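Local coordinates for GTPase subunit of restriction endonuclease (PDB 6P0F), which probably recognises modified DNA through an N-terminal YTH-like domain and serves as the GTP-hydrolysing subunit of an McrBC-type restriction endonuclease, at residues R78-V84 against D150-I154; T90-L94 against E132-I138. All coordinates share one frame; numbering follows the deposited sequence.

Both contacts belong to the YTH-like N-terminal domain, their centres about 16 Å apart. Along the chain the hairpin 78-84 comes first, then strand segment 90-94, segment 132-138 and finally loop 150-154, so contact 2 lies wholly within the span bracketed by contact 1. Strand 83-84 leads by a short loop into strand 91-102, and helix 138-145 runs from contact 2 toward the loop of contact 1. The two meet directly: Phe152 and Val84 of contact 1 pack on Ile138 of contact 2, and Val84 also touches Thr90. Hairpin, loop 150-154, the residue leading into strand 91-102 and the first turn of helix 138-145 thus pack into one continuous cluster.

Contact 1: R78-V84 against D150-I154; sequences RISRNKV and DYFPI
With CG of Arg78 anti to the backbone N (chi1 -178°) and a bend at chi3, the guanidinium reaches Phe152, whose own CG, also anti to N (chi1 -168°), carries its ring between Arg78 and Val84. The hairpin of strands 78-80 and 83-84 closes through a type II turn from Ser80 to Lys83 and has a classic beta bulge, Ile79 and Ser80 both facing Lys83. The Arg78 guanidinium and the Phe152 ring form an offset stack, planes 9° apart and centres 4.2 Å apart. Val84 CG2 lies over the ring's opposite face in a CH-pi contact, and Ile154 CG1 covers the other face of the guanidinium. Arg78 NH1 also donates to Phe152 O at 2.7 Å, nearly along the C=O axis; weaker bonds from NH2 reach Phe152 O and Pro153 O, so stack and bonds together fix the group's rotation. Two backbone bonds, Phe152 N to Asn82 O and Val84 N to Asp150 O (3.0 Å), flank the single Lys83-Tyr151 bridge. Lys83 CD and CE pass obliquely close to Asp150 OD2, while NZ stays beyond salt-bridge distance of the carboxylate. One water donates to both Val84 O (2.8 Å) and Asp150 OD2 (2.9 Å).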
# COMPACT_ATOMS: atom_id res chain seq x y z
N ARG A 78 0.31 -13.54 -8.77
CA ARG A 78 0.37 -14.45 -7.64
C ARG A 78 0.17 -15.87 -8.15
O ARG A 78 -0.85 -16.15 -8.77
CB ARG A 78 -0.70 -14.10 -6.61
CG ARG A 78 -0.62 -15.00 -5.41
CD ARG A 78 -1.48 -14.52 -4.23
NE ARG A 78 -1.10 -13.18 -3.79
CZ ARG A 78 -0.08 -12.92 -2.98
NH1 ARG A 78 0.64 -13.91 -2.49
NH2 ARG A 78 0.21 -11.66 -2.65
N ILE A 79 1.14 -16.74 -7.90
CA ILE A 79 1.04 -18.13 -8.37
C ILE A 79 1.02 -19.15 -7.25
O ILE A 79 0.83 -20.34 -7.52
CB ILE A 79 2.16 -18.49 -9.37
CG1 ILE A 79 3.53 -18.18 -8.78
CG2 ILE A 79 1.90 -17.84 -10.69
CD1 ILE A 79 4.64 -18.87 -9.56
N SER A 80 1.14 -18.76 -6.01
CA SER A 80 1.03 -19.70 -4.92
C SER A 80 0.95 -18.85 -3.69
O SER A 80 1.05 -17.62 -3.76
CB SER A 80 2.20 -20.68 -4.86
OG SER A 80 1.78 -21.93 -4.31
N ARG A 81 0.74 -19.48 -2.56
CA ARG A 81 0.81 -18.74 -1.32
C ARG A 81 2.22 -18.15 -1.20
O ARG A 81 3.23 -18.88 -1.30
CB ARG A 81 0.50 -19.61 -0.11
CG ARG A 81 0.50 -18.75 1.16
CD ARG A 81 -0.38 -19.29 2.26
NE ARG A 81 -0.23 -20.73 2.44
CZ ARG A 81 -1.20 -21.52 2.87
NH1 ARG A 81 -2.39 -21.01 3.17
NH2 ARG A 81 -0.99 -22.83 3.02
N ASN A 82 2.26 -16.84 -1.09
CA ASN A 82 3.47 -16.06 -0.82
C ASN A 82 4.48 -16.09 -1.95
O ASN A 82 5.67 -15.76 -1.74
CB ASN A 82 4.14 -16.50 0.47
CG ASN A 82 3.33 -16.14 1.69
OD1 ASN A 82 2.78 -15.05 1.80
ND2 ASN A 82 3.22 -17.10 2.61
N LYS A 83 4.05 -16.37 -3.17
CA LYS A 83 4.97 -16.46 -4.29
C LYS A 83 4.42 -15.76 -5.52
O LYS A 83 3.22 -15.87 -5.84
CB LYS A 83 5.29 -17.93 -4.62
CG LYS A 83 6.04 -18.68 -3.51
CD LYS A 83 6.91 -19.81 -4.11
CE LYS A 83 8.00 -20.23 -3.11
NZ LYS A 83 7.77 -19.81 -1.75
N VAL A 84 5.30 -15.07 -6.22
CA VAL A 84 4.98 -14.39 -7.46
C VAL A 84 5.64 -15.15 -8.59
O VAL A 84 6.64 -15.85 -8.41
CB VAL A 84 5.45 -12.91 -7.42
CG1 VAL A 84 6.99 -12.85 -7.38
CG2 VAL A 84 4.92 -12.09 -8.58
N ASP A 150 11.25 -14.64 -5.05
CA ASP A 150 9.84 -14.66 -5.44
C ASP A 150 8.89 -14.43 -4.27
O ASP A 150 7.67 -14.62 -4.43
CB ASP A 150 9.51 -16.00 -6.14
CG ASP A 150 9.79 -17.21 -5.28
OD1 ASP A 150 10.33 -17.09 -4.16
OD2 ASP A 150 9.50 -18.34 -5.75
N TYR A 151 9.40 -14.01 -3.11
CA TYR A 151 8.56 -13.71 -1.96
C TYR A 151 7.52 -12.64 -2.30
O TYR A 151 7.84 -11.57 -2.81
CB TYR A 151 9.44 -13.25 -0.81
CG TYR A 151 8.71 -12.88 0.46
CD1 TYR A 151 7.85 -13.77 1.08
CD2 TYR A 151 8.91 -11.64 1.04
CE1 TYR A 151 7.19 -13.42 2.24
CE2 TYR A 151 8.29 -11.29 2.21
CZ TYR A 151 7.41 -12.16 2.80
OH TYR A 151 6.79 -11.77 3.96
N PHE A 152 6.26 -12.94 -1.98
CA PHE A 152 5.12 -12.14 -2.45
C PHE A 152 4.00 -12.31 -1.43
O PHE A 152 2.99 -12.97 -1.69
CB PHE A 152 4.71 -12.59 -3.86
CG PHE A 152 3.73 -11.69 -4.58
CD1 PHE A 152 3.90 -10.34 -4.62
CD2 PHE A 152 2.66 -12.22 -5.27
CE1 PHE A 152 3.01 -9.53 -5.30
CE2 PHE A 152 1.77 -11.41 -5.95
CZ PHE A 152 1.93 -10.06 -5.95
N PRO A 153 4.15 -11.70 -0.25
CA PRO A 153 3.13 -11.85 0.78
C PRO A 153 1.89 -11.05 0.45
O PRO A 153 1.95 -10.00 -0.18
CB PRO A 153 3.81 -11.32 2.05
CG PRO A 153 4.74 -10.26 1.53
CD PRO A 153 5.23 -10.77 0.17
N ILE A 154 0.74 -11.55 0.92
CA ILE A 154 -0.45 -10.71 0.86
C ILE A 154 -0.25 -9.46 1.71
O ILE A 154 -0.56 -8.34 1.28
CB ILE A 154 -1.70 -11.50 1.28
CG1 ILE A 154 -2.08 -12.46 0.14
CG2 ILE A 154 -2.85 -10.57 1.55
CD1 ILE A 154 -3.16 -13.42 0.51
O HOH W 1 7.80 -18.33 -8.05

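Contact 2: T90-L94 against E132-I138; sequences TAVYL and EKLHHSI
Strand 132-133 pairs antiparallel with strand 91-102 in the mixed sheet, and the chain then runs on beside it, past Val92 to Thr90, to the start of helix 138-145, where Ser137 is the N-cap. Leu94 and Glu132 form a hydrogen-bonded pair, Leu94 N to Glu132 O and Glu132 N to Leu94 O both at 2.8 Å. Tyr93 and Lys133 are the adjoining non-hydrogen-bonded pair, and Leu134 N donates to Val92 O. Lys133, CG anti to N (chi1 -168°) and extended beyond, lies across the Tyr93 ring: CG sits over the face, 4.1 Å from the centroid in a CH-pi contact, while CE reaches Tyr93 OH at 3.5 Å. Replacing Tyr93 with an alanine would probably strip the lysine's aliphatic chain of its flat support and let it swing. Beyond Leu134 the chain draws off from strand 91-102, and one water bridges the gap, accepting from Val92 N and donating to Leu134 O and His136 O. Farther along, Ile138 N makes a weak but straight bond (3.3 Å, 171°) to Thr90 OG1. Val92 presents CG1 to Leu134 CD1 and CG2 to Ile138 CG1, each 3.8 Å away. Strand 70-76 pairs with 91-102 through Val75 and Phe73; Leu94 and Leu134 meet Ile173 of helix 160-174, while Val92 and Leu134 touch Ile141 of helix 138-145.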
# COMPACT_ATOMS: atom_id res chain seq x y z
N THR A 90 6.77 -7.77 -13.12
CA THR A 90 6.56 -7.35 -11.74
C THR A 90 6.93 -5.88 -11.60
O THR A 90 7.65 -5.31 -12.42
CB THR A 90 7.38 -8.15 -10.72
OG1 THR A 90 8.78 -7.87 -10.87
CG2 THR A 90 7.15 -9.66 -10.88
N ALA A 91 6.41 -5.27 -10.54
CA ALA A 91 6.76 -3.88 -10.22
C ALA A 91 6.69 -3.69 -8.71
O ALA A 91 6.06 -4.47 -8.00
CB ALA A 91 5.85 -2.89 -10.92
N VAL A 92 7.39 -2.66 -8.22
CA VAL A 92 7.36 -2.33 -6.81
C VAL A 92 7.13 -0.83 -6.70
O VAL A 92 7.77 -0.05 -7.40
CB VAL A 92 8.67 -2.72 -6.09
CG1 VAL A 92 8.56 -2.38 -4.62
CG2 VAL A 92 8.94 -4.22 -6.29
N TYR A 93 6.23 -0.44 -5.80
CA TYR A 93 5.97 0.95 -5.50
C TYR A 93 6.28 1.22 -4.03
O TYR A 93 6.01 0.37 -3.19
CB TYR A 93 4.50 1.32 -5.81
CG TYR A 93 4.12 1.18 -7.27
CD1 TYR A 93 3.91 -0.07 -7.83
CD2 TYR A 93 3.96 2.31 -8.09
CE1 TYR A 93 3.56 -0.21 -9.18
CE2 TYR A 93 3.64 2.18 -9.43
CZ TYR A 93 3.42 0.93 -9.96
OH TYR A 93 3.08 0.83 -11.29
N LEU A 94 6.79 2.41 -3.72
CA LEU A 94 7.11 2.80 -2.35
C LEU A 94 6.29 4.01 -1.96
O LEU A 94 6.37 5.05 -2.61
CB LEU A 94 8.61 3.11 -2.21
CG LEU A 94 9.03 3.62 -0.83
CD1 LEU A 94 8.84 2.57 0.24
CD2 LEU A 94 10.49 4.06 -0.86
N GLU A 132 5.81 5.91 -5.26
CA GLU A 132 6.81 6.02 -6.30
C GLU A 132 7.11 4.66 -6.90
O GLU A 132 7.44 3.73 -6.16
CB GLU A 132 8.08 6.60 -5.70
CG GLU A 132 9.09 7.01 -6.70
CD GLU A 132 8.92 8.46 -7.03
OE1 GLU A 132 9.30 9.30 -6.19
OE2 GLU A 132 8.37 8.74 -8.11
N LYS A 133 7.02 4.55 -8.23
CA LYS A 133 7.40 3.30 -8.88
C LYS A 133 8.91 3.14 -8.84
O LYS A 133 9.66 3.99 -9.37
CB LYS A 133 6.90 3.27 -10.32
CG LYS A 133 7.00 1.91 -11.00
CD LYS A 133 6.30 1.93 -12.38
CE LYS A 133 6.17 0.54 -12.96
NZ LYS A 133 5.44 0.54 -14.28
N LEU A 134 9.38 2.10 -8.19
CA LEU A 134 10.81 1.88 -8.12
C LEU A 134 11.35 1.30 -9.42
O LEU A 134 10.65 0.67 -10.22
CB LEU A 134 11.17 0.94 -6.96
CG LEU A 134 10.67 1.32 -5.58
CD1 LEU A 134 11.15 0.39 -4.51
CD2 LEU A 134 11.10 2.77 -5.29
N HIS A 135 12.63 1.53 -9.62
CA HIS A 135 13.36 1.02 -10.75
C HIS A 135 13.51 -0.50 -10.72
O HIS A 135 13.65 -1.11 -11.78
CB HIS A 135 14.72 1.70 -10.73
CG HIS A 135 15.58 1.32 -11.86
ND1 HIS A 135 16.48 0.27 -11.78
CD2 HIS A 135 15.71 1.85 -13.09
CE1 HIS A 135 17.13 0.20 -12.92
NE2 HIS A 135 16.68 1.13 -13.74
N HIS A 136 13.38 -1.11 -9.56
CA HIS A 136 13.75 -2.50 -9.38
C HIS A 136 12.56 -3.45 -9.42
O HIS A 136 11.43 -3.07 -9.10
CB HIS A 136 14.44 -2.65 -8.03
CG HIS A 136 15.55 -1.68 -7.82
ND1 HIS A 136 16.82 -1.92 -8.30
CD2 HIS A 136 15.58 -0.47 -7.22
CE1 HIS A 136 17.60 -0.90 -7.98
NE2 HIS A 136 16.88 -0.02 -7.31
N SER A 137 12.86 -4.70 -9.80
CA SER A 137 11.94 -5.81 -9.76
C SER A 137 11.61 -6.23 -8.33
O SER A 137 12.33 -5.90 -7.37
CB SER A 137 12.58 -7.02 -10.44
OG SER A 137 13.84 -7.27 -9.80
N ILE A 138 10.56 -7.05 -8.20
CA ILE A 138 10.32 -7.70 -6.91
C ILE A 138 11.55 -8.50 -6.51
O ILE A 138 11.95 -8.52 -5.34
CB ILE A 138 9.06 -8.58 -6.99
CG1 ILE A 138 7.79 -7.72 -7.00
CG2 ILE A 138 9.00 -9.55 -5.79
CD1 ILE A 138 6.50 -8.49 -7.19
O HOH W 2 9.33 -1.59 -10.14